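Local coordinates for protein cytochrome oxidase subunit II (PDB 1W2L) that probably carries electrons through a covalently bound heme c toward the oxygen-reducing centre, as the cytochrome c domain of subunit II of a caa3 oxygen reductase, at residues L8-Y13 with I92-Q97; S20-D25 with V30-K35; L57-S60 with A66-V69. One frame throughout, in Å; residues are numbered along the deposited sequence.

Contact 1 of 3, residues L8-Y13 with I92-Q97; sequences LGARLY and IEFIKQ
Phe94 packs against Gly9, Ala10 and Tyr13 where the N-terminal helix 5-15 meets the C-terminal helix 85-96, the helix-helix crossing that is a hallmark of the class I cytochrome c fold. The short axes of 8-13 and 92-96 run almost perpendicular, at a crossing angle of -93°, and pass 8.1 Å apart.

Backbone packing comes first. Glycine, having no side chain, suits position 9 by letting the helices come close: Gly9 C lies 3.7 Å from Phe94 CB, and the carbonyl Gly9 O sits over one face of the phenyl ring.

The apolar contacts follow from the ring of Phe94, whose CG stands anti to the backbone N (chi1 173°), carrying the ring across to the other helix. CD1 and CE1 of the ring meet Ala10 obliquely, its small methyl CB 3.7 Å from Phe94 CD1, which leaves room for the ring beside the helix backbone.

The aromatic pair completes the contact. The Tyr13 and Phe94 planes are inclined at 34°, with centroids 5.0 Å apart, so they form neither a stack nor an edge-to-face pair. Tyrosine serves as a flat wall here while its hydroxyl makes a probable hydrogen bond to His22 O, tying the crossing to the heme-binding loop. Against one face of Tyr13, offset toward the rim, Phe94 CE2 comes 3.5 Å from Tyr13 CG.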
loop_
_atom_site.group_PDB
_atom_site.type_symbol
_atom_site.label_atom_id
_atom_site.label_comp_id
_atom_site.label_asym_id
_atom_site.label_seq_id
_atom_site.Cartn_x
_atom_site.Cartn_y
_atom_site.Cartn_z
ATOM N N LEU A 8 -0.660 -12.209 9.429
ATOM C CA LEU A 8 -1.991 -11.577 9.362
ATOM C C LEU A 8 -2.013 -10.652 8.147
ATOM O O LEU A 8 -3.025 -10.554 7.456
ATOM C CB LEU A 8 -2.288 -10.816 10.624
ATOM C CG LEU A 8 -3.471 -9.886 10.732
ATOM C CD1 LEU A 8 -4.781 -10.618 10.503
ATOM C CD2 LEU A 8 -3.441 -9.159 12.066
ATOM N N GLY A 9 -0.910 -9.977 7.854
ATOM C CA GLY A 9 -0.942 -9.078 6.723
ATOM C C GLY A 9 -1.117 -9.779 5.393
ATOM O O GLY A 9 -1.796 -9.281 4.506
ATOM N N ALA A 10 -0.565 -10.986 5.289
ATOM C CA ALA A 10 -0.793 -11.779 4.064
ATOM C C ALA A 10 -2.263 -12.146 3.910
ATOM O O ALA A 10 -2.861 -12.137 2.816
ATOM C CB ALA A 10 0.075 -13.024 4.130
ATOM N N ARG A 11 -2.901 -12.478 5.054
ATOM C CA ARG A 11 -4.323 -12.779 5.012
ATOM C C ARG A 11 -5.151 -11.552 4.629
ATOM O O ARG A 11 -6.087 -11.658 3.857
ATOM C CB ARG A 11 -4.815 -13.317 6.353
ATOM C CG ARG A 11 -4.327 -14.680 6.720
ATOM C CD ARG A 11 -5.050 -15.034 8.061
ATOM N NE ARG A 11 -4.859 -16.447 8.243
ATOM C CZ ARG A 11 -5.693 -17.438 8.318
ATOM N NH1 ARG A 11 -7.002 -17.226 8.222
ATOM N NH2 ARG A 11 -5.167 -18.653 8.493
ATOM N N LEU A 12 -4.828 -10.391 5.177
ATOM C CA LEU A 12 -5.552 -9.153 4.890
ATOM C C LEU A 12 -5.314 -8.716 3.445
ATOM O O LEU A 12 -6.235 -8.153 2.858
ATOM C CB LEU A 12 -5.123 -8.062 5.841
ATOM C CG LEU A 12 -5.517 -8.255 7.320
ATOM C CD1 LEU A 12 -4.762 -7.264 8.174
ATOM C CD2 LEU A 12 -7.018 -8.124 7.497
ATOM N N TYR A 13 -4.132 -8.960 2.909
ATOM C CA TYR A 13 -3.853 -8.618 1.513
ATOM C C TYR A 13 -4.893 -9.252 0.595
ATOM O O TYR A 13 -5.298 -8.687 -0.422
ATOM C CB TYR A 13 -2.429 -9.070 1.194
ATOM C CG TYR A 13 -2.089 -9.085 -0.275
ATOM C CD1 TYR A 13 -1.832 -7.908 -0.939
ATOM C CD2 TYR A 13 -2.021 -10.286 -0.971
ATOM C CE1 TYR A 13 -1.518 -7.905 -2.285
ATOM C CE2 TYR A 13 -1.683 -10.322 -2.312
ATOM C CZ TYR A 13 -1.434 -9.114 -2.978
ATOM O OH TYR A 13 -1.109 -9.140 -4.308
ATOM N N ILE A 92 1.344 -3.396 6.629
ATOM C CA ILE A 92 2.666 -2.795 6.395
ATOM C C ILE A 92 3.783 -3.811 6.560
ATOM O O ILE A 92 4.728 -3.793 5.766
ATOM C CB ILE A 92 2.789 -1.518 7.235
ATOM C CG1 ILE A 92 1.824 -0.489 6.644
ATOM C CG2 ILE A 92 4.228 -1.019 7.239
ATOM C CD1 ILE A 92 1.737 0.824 7.385
ATOM N N GLU A 93 3.683 -4.679 7.572
ATOM C CA GLU A 93 4.705 -5.713 7.724
ATOM C C GLU A 93 4.774 -6.604 6.479
ATOM O O GLU A 93 5.847 -6.947 5.972
ATOM C CB GLU A 93 4.470 -6.502 8.994
ATOM C CG GLU A 93 4.931 -5.729 10.213
ATOM C CD GLU A 93 6.255 -4.993 10.158
ATOM O OE1 GLU A 93 6.245 -3.741 10.205
ATOM O OE2 GLU A 93 7.293 -5.660 10.020
ATOM N N PHE A 94 3.600 -6.961 5.967
ATOM C CA PHE A 94 3.555 -7.767 4.744
ATOM C C PHE A 94 4.164 -7.006 3.572
ATOM O O PHE A 94 4.988 -7.539 2.820
ATOM C CB PHE A 94 2.112 -8.137 4.437
ATOM C CG PHE A 94 1.912 -8.837 3.112
ATOM C CD1 PHE A 94 2.222 -10.197 3.000
ATOM C CD2 PHE A 94 1.469 -8.201 1.987
ATOM C CE1 PHE A 94 2.054 -10.865 1.789
ATOM C CE2 PHE A 94 1.289 -8.858 0.783
ATOM C CZ PHE A 94 1.583 -10.202 0.665
ATOM N N ILE A 95 3.811 -5.732 3.412
ATOM C CA ILE A 95 4.400 -4.936 2.306
ATOM C C ILE A 95 5.906 -4.841 2.438
ATOM O O ILE A 95 6.583 -4.986 1.409
ATOM C CB ILE A 95 3.780 -3.525 2.197
ATOM C CG1 ILE A 95 2.321 -3.623 1.817
ATOM C CG2 ILE A 95 4.573 -2.626 1.267
ATOM C CD1 ILE A 95 1.612 -2.295 1.944
ATOM N N LYS A 96 6.417 -4.585 3.631
ATOM C CA LYS A 96 7.855 -4.346 3.779
ATOM C C LYS A 96 8.677 -5.516 3.328
ATOM O O LYS A 96 9.827 -5.323 2.924
ATOM C CB LYS A 96 8.228 -4.063 5.238
ATOM C CG LYS A 96 7.833 -2.703 5.737
ATOM C CD LYS A 96 8.246 -2.334 7.135
ATOM C CE LYS A 96 9.117 -3.280 7.901
ATOM N NZ LYS A 96 9.162 -2.658 9.301
ATOM N N GLN A 97 8.113 -6.713 3.455
ATOM C CA GLN A 97 8.887 -7.873 3.036
ATOM C C GLN A 97 8.729 -8.239 1.564
ATOM O O GLN A 97 9.318 -9.217 1.079
ATOM C CB GLN A 97 8.487 -9.047 3.902
ATOM C CG GLN A 97 7.253 -9.057 4.732
ATOM C CD GLN A 97 7.185 -10.361 5.526
ATOM O OE1 GLN A 97 6.385 -11.253 5.248
ATOM N NE2 GLN A 97 8.046 -10.437 6.529
#

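Contact 2 of 3, residues S20-D25 with V30-K35; sequences SCHSID and VGPSFK. With HEC (heme c), chain B.
His22 is held at both nitrogens of one imidazole: NE2 binds the heme iron at 2.0 Å, while ND1 donates to the backbone of the facing segment. This is the proximal side of a class I cytochrome c, where the CXXCH motif supplies Cys21, joined through SG to heme CAC, and the axial histidine; Met76 is the other axial ligand. The bond from His22 ND1 to Pro32 O is 2.7 Å long, nearly straight at 176°, and lies in the imidazole plane. It fixes the rotation of the ring and probably gives it some imidazolate character, making it a stronger donor to iron. Proline suits its place because its restricted backbone presents the carbonyl to ND1 while its ring packs against the heme, with CG near a propionate oxygen.

Phe34 covers one face of the imidazole in an offset stack, the planes 16° apart and the centroids at 4.4 Å. His22 CB stands over the centre of the phenyl ring in a CH-pi contact, and the ring's edge is turned to the porphyrin.

Around this pair the two segments are laced by backbone bonds. Gly31 N donates to Cys21 O; Gly31, with no side chain, lets the backbone pass close beside the imidazole. Phe34 N reaches Ser23 O at 2.9 Å. Water 2 accepts from Ser23 N and donates to Gly31 O, whereas water 1 links Ser20 O with Val30 N.

At the outer end, Lys35 extends along Ile24 and Asp25, its NZ bonded to water 3. Further in, the small hydroxyls of two serines meet, Ser23 OG 2.7 Å from Ser33 OG.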
loop_
_atom_site.group_PDB
_atom_site.type_symbol
_atom_site.label_atom_id
_atom_site.label_comp_id
_atom_site.label_asym_id
_atom_site.label_seq_id
_atom_site.Cartn_x
_atom_site.Cartn_y
_atom_site.Cartn_z
ATOM N N SER A 20 -6.414 -7.321 -5.695
ATOM C CA SER A 20 -7.128 -7.059 -6.923
ATOM C C SER A 20 -6.487 -5.910 -7.701
ATOM O O SER A 20 -6.661 -5.799 -8.931
ATOM C CB SER A 20 -8.608 -6.812 -6.684
ATOM O OG SER A 20 -8.901 -5.648 -5.958
ATOM N N CYS A 21 -5.782 -5.039 -7.023
ATOM C CA CYS A 21 -5.169 -3.865 -7.639
ATOM C C CYS A 21 -3.654 -3.821 -7.473
ATOM O O CYS A 21 -3.027 -3.023 -8.150
ATOM C CB CYS A 21 -5.775 -2.575 -7.061
ATOM S SG CYS A 21 -7.535 -2.430 -7.464
ATOM N N HIS A 22 -3.100 -4.634 -6.569
ATOM C CA HIS A 22 -1.656 -4.579 -6.272
ATOM C C HIS A 22 -1.069 -5.980 -6.304
ATOM O O HIS A 22 -1.474 -6.831 -5.477
ATOM C CB HIS A 22 -1.452 -4.033 -4.844
ATOM C CG HIS A 22 -1.832 -2.598 -4.644
ATOM N ND1 HIS A 22 -1.104 -1.547 -5.144
ATOM C CD2 HIS A 22 -2.864 -2.063 -3.938
ATOM C CE1 HIS A 22 -1.694 -0.405 -4.747
ATOM N NE2 HIS A 22 -2.756 -0.716 -4.021
ATOM N N SER A 23 -0.109 -6.201 -7.176
ATOM C CA SER A 23 0.614 -7.444 -7.279
ATOM C C SER A 23 1.739 -7.484 -6.253
ATOM O O SER A 23 2.084 -6.490 -5.653
ATOM C CB SER A 23 1.166 -7.641 -8.662
ATOM O OG SER A 23 2.299 -6.785 -8.800
ATOM N N ILE A 24 2.310 -8.686 -6.112
ATOM C CA ILE A 24 3.535 -8.802 -5.292
ATOM C C ILE A 24 4.681 -9.310 -6.134
ATOM O O ILE A 24 5.770 -9.622 -5.616
ATOM C CB ILE A 24 3.308 -9.662 -4.050
ATOM C CG1 ILE A 24 2.768 -11.074 -4.298
ATOM C CG2 ILE A 24 2.412 -8.920 -3.087
ATOM C CD1 ILE A 24 2.867 -11.954 -3.058
ATOM N N ASP A 25 4.524 -9.368 -7.463
ATOM C CA ASP A 25 5.562 -9.921 -8.348
ATOM C C ASP A 25 6.161 -8.914 -9.337
ATOM O O ASP A 25 6.865 -9.259 -10.280
ATOM C CB ASP A 25 5.049 -11.134 -9.168
ATOM C CG ASP A 25 3.995 -10.700 -10.154
ATOM O OD1 ASP A 25 3.535 -9.520 -10.163
ATOM O OD2 ASP A 25 3.605 -11.570 -10.946
ATOM N N VAL A 30 -4.159 -2.368 -11.716
ATOM C CA VAL A 30 -4.730 -1.044 -11.587
ATOM C C VAL A 30 -3.798 -0.139 -10.809
ATOM O O VAL A 30 -3.605 1.019 -11.139
ATOM C CB VAL A 30 -6.129 -1.170 -10.978
ATOM C CG1 VAL A 30 -6.671 0.157 -10.535
ATOM C CG2 VAL A 30 -7.108 -1.771 -12.001
ATOM N N GLY A 31 -3.233 -0.650 -9.739
ATOM C CA GLY A 31 -2.272 0.054 -8.915
ATOM C C GLY A 31 -0.855 -0.519 -9.071
ATOM O O GLY A 31 -0.628 -1.519 -9.770
ATOM N N PRO A 32 0.068 0.157 -8.435
ATOM C CA PRO A 32 1.490 -0.254 -8.484
ATOM C C PRO A 32 1.743 -1.522 -7.694
ATOM O O PRO A 32 1.097 -1.840 -6.715
ATOM C CB PRO A 32 2.219 0.922 -7.898
ATOM C CG PRO A 32 1.192 1.618 -7.046
ATOM C CD PRO A 32 -0.130 1.402 -7.711
ATOM N N SER A 33 2.786 -2.246 -8.125
ATOM C CA SER A 33 3.128 -3.443 -7.382
ATOM C C SER A 33 3.685 -3.093 -6.013
ATOM O O SER A 33 4.353 -2.071 -5.817
ATOM C CB SER A 33 4.179 -4.224 -8.175
ATOM O OG SER A 33 4.408 -5.501 -7.610
ATOM N N PHE A 34 3.455 -3.989 -5.043
ATOM C CA PHE A 34 4.087 -3.872 -3.735
ATOM C C PHE A 34 5.515 -4.365 -3.689
ATOM O O PHE A 34 6.253 -4.070 -2.785
ATOM C CB PHE A 34 3.301 -4.666 -2.703
ATOM C CG PHE A 34 1.957 -4.102 -2.304
ATOM C CD1 PHE A 34 1.616 -2.772 -2.517
ATOM C CD2 PHE A 34 1.037 -4.913 -1.704
ATOM C CE1 PHE A 34 0.405 -2.294 -2.068
ATOM C CE2 PHE A 34 -0.173 -4.414 -1.242
ATOM C CZ PHE A 34 -0.496 -3.111 -1.453
ATOM N N LYS A 35 5.997 -5.152 -4.585
ATOM C CA LYS A 35 7.362 -5.601 -4.731
ATOM C C LYS A 35 8.308 -4.424 -4.866
ATOM O O LYS A 35 8.292 -3.636 -5.795
ATOM C CB LYS A 35 7.504 -6.599 -5.886
ATOM C CG LYS A 35 8.917 -7.206 -5.931
ATOM C CD LYS A 35 9.095 -8.152 -7.097
ATOM C CE LYS A 35 10.553 -8.579 -7.279
ATOM N NZ LYS A 35 10.760 -9.232 -8.587
HETATM FE FE HEC B . -3.887 0.675 -3.090
HETATM C CHA HEC B . -1.683 3.105 -4.042
HETATM C CHB HEC B . -2.015 0.080 -0.305
HETATM C CHC HEC B . -6.134 -1.670 -2.114
HETATM C CHD HEC B . -5.539 1.024 -6.063
HETATM N NA HEC B . -2.191 1.465 -2.321
HETATM C C1A HEC B . -1.440 2.493 -2.859
HETATM C C2A HEC B . -0.247 2.615 -2.059
HETATM C C3A HEC B . -0.365 1.812 -0.993
HETATM C C4A HEC B . -1.598 1.055 -1.140
HETATM C CMA HEC B . 0.645 1.553 0.125
HETATM C CAA HEC B . 0.950 3.477 -2.476
HETATM C CBA HEC B . 1.736 2.629 -3.474
HETATM C CGA HEC B . 3.019 3.268 -4.107
HETATM O O1A HEC B . 3.441 2.640 -5.046
HETATM O O2A HEC B . 3.430 4.364 -3.641
HETATM N NB HEC B . -4.034 -0.569 -1.509
HETATM C C1B HEC B . -3.157 -0.671 -0.529
HETATM C C2B HEC B . -3.572 -1.719 0.432
HETATM C C3B HEC B . -4.778 -2.157 -0.054
HETATM C C4B HEC B . -5.059 -1.481 -1.278
HETATM C CMB HEC B . -2.803 -2.171 1.605
HETATM C CAB HEC B . -5.700 -3.197 0.537
HETATM C CBB HEC B . -6.063 -2.816 1.993
HETATM N NC HEC B . -5.529 -0.128 -3.877
HETATM C C1C HEC B . -6.315 -1.120 -3.296
HETATM C C2C HEC B . -7.396 -1.445 -4.260
HETATM C C3C HEC B . -7.223 -0.691 -5.341
HETATM C C4C HEC B . -6.081 0.150 -5.125
HETATM C CMC HEC B . -8.447 -2.515 -3.965
HETATM C CAC HEC B . -7.950 -0.774 -6.690
HETATM C CBC HEC B . -9.444 -0.553 -6.699
HETATM N ND HEC B . -3.671 1.870 -4.702
HETATM C C1D HEC B . -4.430 1.828 -5.833
HETATM C C2D HEC B . -3.918 2.755 -6.817
HETATM C C3D HEC B . -2.874 3.329 -6.221
HETATM C C4D HEC B . -2.696 2.808 -4.917
HETATM C CMD HEC B . -4.478 2.943 -8.163
HETATM C CAD HEC B . -1.934 4.428 -6.855
HETATM C CBD HEC B . -2.542 5.824 -6.747
HETATM C CGD HEC B . -2.388 6.370 -5.368
HETATM O O1D HEC B . -3.399 6.541 -4.627
HETATM O O2D HEC B . -1.217 6.615 -4.947
HETATM O O HOH W 1 -6.180 -4.567 -11.282
HETATM O O HOH W 2 0.266 -4.142 -9.173
HETATM O O HOH W 3 9.904 -7.740 -10.703
#

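Contact 3 of 3, residues L57-S60 with A66-V69; sequences LRES and AKVV. With HEC (heme c), chain B.
With CG anti to the backbone N (chi1 175°) and an extended chain beyond it, Glu59 reaches outward from helix 54-62 toward Lys67, whose CG instead lies beside its own backbone N (chi1 -78°). The two side chains cross at about a right angle. They meet by the carboxylate against the lysine methylenes: Glu59 OE1 is 3.8 Å from Lys67 CD. The charged ends stop short of a salt bridge, Glu59 OE1 and Lys67 NZ being 4.8 Å apart. Long, charged side chains suit this surface position, and the methyl of Ala66 adds a small apolar patch near the acid.

Beneath this surface layer the same segments wall the propionate side of the heme c pocket in the cytochrome c fold. Val69 N donates an almost straight bond (N-H...O 171°), 2.9 Å long, to heme O2D. The methyl Val68 CG1 packs on the same propionate arm. From the helix, Leu57 CD2 touches heme CMA, and Ser60 CB lies 3.7 Å from heme C3A. Serine is compact enough to sit beside the porphyrin, and its OG also bonds back to Tyr56 O. Water 4 lies between the segments, 3.2 Å from Ser60 OG and 2.8 Å from both Lys67 O and heme O2D.

The chemistry suggests at most a weak, long-range attraction outside, while inside a backbone N-H and a water approach one propionate oxygen, O2D, and probably stabilise its negative charge.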
loop_
_atom_site.group_PDB
_atom_site.type_symbol
_atom_site.label_atom_id
_atom_site.label_comp_id
_atom_site.label_asym_id
_atom_site.label_seq_id
_atom_site.Cartn_x
_atom_site.Cartn_y
_atom_site.Cartn_z
ATOM N N LEU A 57 3.259 4.584 3.933
ATOM C CA LEU A 57 2.386 3.437 3.734
ATOM C C LEU A 57 1.108 3.606 4.547
ATOM O O LEU A 57 0.012 3.342 4.071
ATOM C CB LEU A 57 3.117 2.144 4.064
ATOM C CG LEU A 57 4.333 1.826 3.199
ATOM C CD1 LEU A 57 4.995 0.526 3.668
ATOM C CD2 LEU A 57 3.948 1.737 1.741
ATOM N N ARG A 58 1.239 4.048 5.791
ATOM C CA ARG A 58 0.103 4.255 6.682
ATOM C C ARG A 58 -0.828 5.294 6.076
ATOM O O ARG A 58 -2.063 5.087 6.047
ATOM C CB ARG A 58 0.566 4.600 8.127
ATOM C CG ARG A 58 -0.476 4.876 9.167
ATOM C CD ARG A 58 0.252 5.364 10.461
ATOM N NE ARG A 58 -0.883 5.693 11.339
ATOM C CZ ARG A 58 -1.598 4.888 12.058
ATOM N NH1 ARG A 58 -1.265 3.585 12.025
ATOM N NH2 ARG A 58 -2.615 5.355 12.811
ATOM N N GLU A 59 -0.290 6.399 5.633
ATOM C CA GLU A 59 -1.047 7.513 5.058
ATOM C C GLU A 59 -1.769 7.037 3.784
ATOM O O GLU A 59 -2.902 7.381 3.490
ATOM C CB GLU A 59 -0.221 8.721 4.701
ATOM C CG GLU A 59 -0.849 9.895 3.986
ATOM C CD GLU A 59 -0.069 10.884 3.161
ATOM O OE1 GLU A 59 0.847 10.570 2.338
ATOM O OE2 GLU A 59 -0.367 12.106 3.295
ATOM N N SER A 60 -1.091 6.233 2.977
ATOM C CA SER A 60 -1.642 5.730 1.745
ATOM C C SER A 60 -2.874 4.843 1.998
ATOM O O SER A 60 -3.832 4.896 1.194
ATOM C CB SER A 60 -0.591 4.930 0.973
ATOM O OG SER A 60 0.444 5.742 0.497
ATOM N N ALA A 66 -5.262 11.021 -0.611
ATOM C CA ALA A 66 -4.556 12.263 -0.235
ATOM C C ALA A 66 -3.284 12.565 -1.015
ATOM O O ALA A 66 -3.084 13.732 -1.377
ATOM C CB ALA A 66 -4.245 12.236 1.270
ATOM N N LYS A 67 -2.370 11.641 -1.316
ATOM C CA LYS A 67 -1.235 11.878 -2.211
ATOM C C LYS A 67 -1.305 10.737 -3.252
ATOM O O LYS A 67 -1.415 9.567 -2.801
ATOM C CB LYS A 67 0.154 11.854 -1.624
ATOM C CG LYS A 67 0.605 13.079 -0.856
ATOM C CD LYS A 67 2.040 12.958 -0.365
ATOM C CE LYS A 67 2.348 13.839 0.847
ATOM N NZ LYS A 67 3.791 14.121 1.063
ATOM N N VAL A 68 -1.286 11.011 -4.505
ATOM C CA VAL A 68 -1.498 10.001 -5.543
ATOM C C VAL A 68 -0.266 9.820 -6.410
ATOM O O VAL A 68 0.220 10.795 -6.992
ATOM C CB VAL A 68 -2.696 10.403 -6.425
ATOM C CG1 VAL A 68 -3.004 9.377 -7.510
ATOM C CG2 VAL A 68 -3.924 10.659 -5.566
ATOM N N VAL A 69 0.203 8.585 -6.549
ATOM C CA VAL A 69 1.373 8.287 -7.395
ATOM C C VAL A 69 1.101 8.713 -8.826
ATOM O O VAL A 69 0.041 8.437 -9.406
ATOM C CB VAL A 69 1.717 6.787 -7.282
ATOM C CG1 VAL A 69 2.866 6.410 -8.186
ATOM C CG2 VAL A 69 2.003 6.402 -5.842
HETATM FE FE HEC B . -3.887 0.675 -3.090
HETATM C CHA HEC B . -1.683 3.105 -4.042
HETATM C CHB HEC B . -2.015 0.080 -0.305
HETATM C CHC HEC B . -6.134 -1.670 -2.114
HETATM C CHD HEC B . -5.539 1.024 -6.063
HETATM N NA HEC B . -2.191 1.465 -2.321
HETATM C C1A HEC B . -1.440 2.493 -2.859
HETATM C C2A HEC B . -0.247 2.615 -2.059
HETATM C C3A HEC B . -0.365 1.812 -0.993
HETATM C C4A HEC B . -1.598 1.055 -1.140
HETATM C CMA HEC B . 0.645 1.553 0.125
HETATM C CAA HEC B . 0.950 3.477 -2.476
HETATM C CBA HEC B . 1.736 2.629 -3.474
HETATM C CGA HEC B . 3.019 3.268 -4.107
HETATM O O1A HEC B . 3.441 2.640 -5.046
HETATM O O2A HEC B . 3.430 4.364 -3.641
HETATM N NB HEC B . -4.034 -0.569 -1.509
HETATM C C1B HEC B . -3.157 -0.671 -0.529
HETATM C C2B HEC B . -3.572 -1.719 0.432
HETATM C C3B HEC B . -4.778 -2.157 -0.054
HETATM C C4B HEC B . -5.059 -1.481 -1.278
HETATM C CMB HEC B . -2.803 -2.171 1.605
HETATM C CAB HEC B . -5.700 -3.197 0.537
HETATM C CBB HEC B . -6.063 -2.816 1.993
HETATM N NC HEC B . -5.529 -0.128 -3.877
HETATM C C1C HEC B . -6.315 -1.120 -3.296
HETATM C C2C HEC B . -7.396 -1.445 -4.260
HETATM C C3C HEC B . -7.223 -0.691 -5.341
HETATM C C4C HEC B . -6.081 0.150 -5.125
HETATM C CMC HEC B . -8.447 -2.515 -3.965
HETATM C CAC HEC B . -7.950 -0.774 -6.690
HETATM C CBC HEC B . -9.444 -0.553 -6.699
HETATM N ND HEC B . -3.671 1.870 -4.702
HETATM C C1D HEC B . -4.430 1.828 -5.833
HETATM C C2D HEC B . -3.918 2.755 -6.817
HETATM C C3D HEC B . -2.874 3.329 -6.221
HETATM C C4D HEC B . -2.696 2.808 -4.917
HETATM C CMD HEC B . -4.478 2.943 -8.163
HETATM C CAD HEC B . -1.934 4.428 -6.855
HETATM C CBD HEC B . -2.542 5.824 -6.747
HETATM C CGD HEC B . -2.388 6.370 -5.368
HETATM O O1D HEC B . -3.399 6.541 -4.627
HETATM O O2D HEC B . -1.217 6.615 -4.947
HETATM O O HOH W 4 -0.412 6.976 -2.328
#

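Contacts 2 and 3 both touch heme c, whereas contact 1 approaches it through Tyr13, whose side chain is about 6 Å away. Contact 1 joins the two ends of the chain, and the others are nested in series within the long loop it closes. Contacts 1 and 2, centres 13 Å apart, meet at Tyr13: beside its probable hydrogen bond to His22 O, Tyr13 CD1 packs 3.9 Å from Phe34 CE2. Contacts 1 and 3 lie on opposite sides of the chain's centre, centres about 17 Å apart, yet their helices pack where Ile92 CD1 comes 3.8 Å from Leu57 CB. Contacts 2 and 3 do not touch; the heme bridges them at its iron and a propionate.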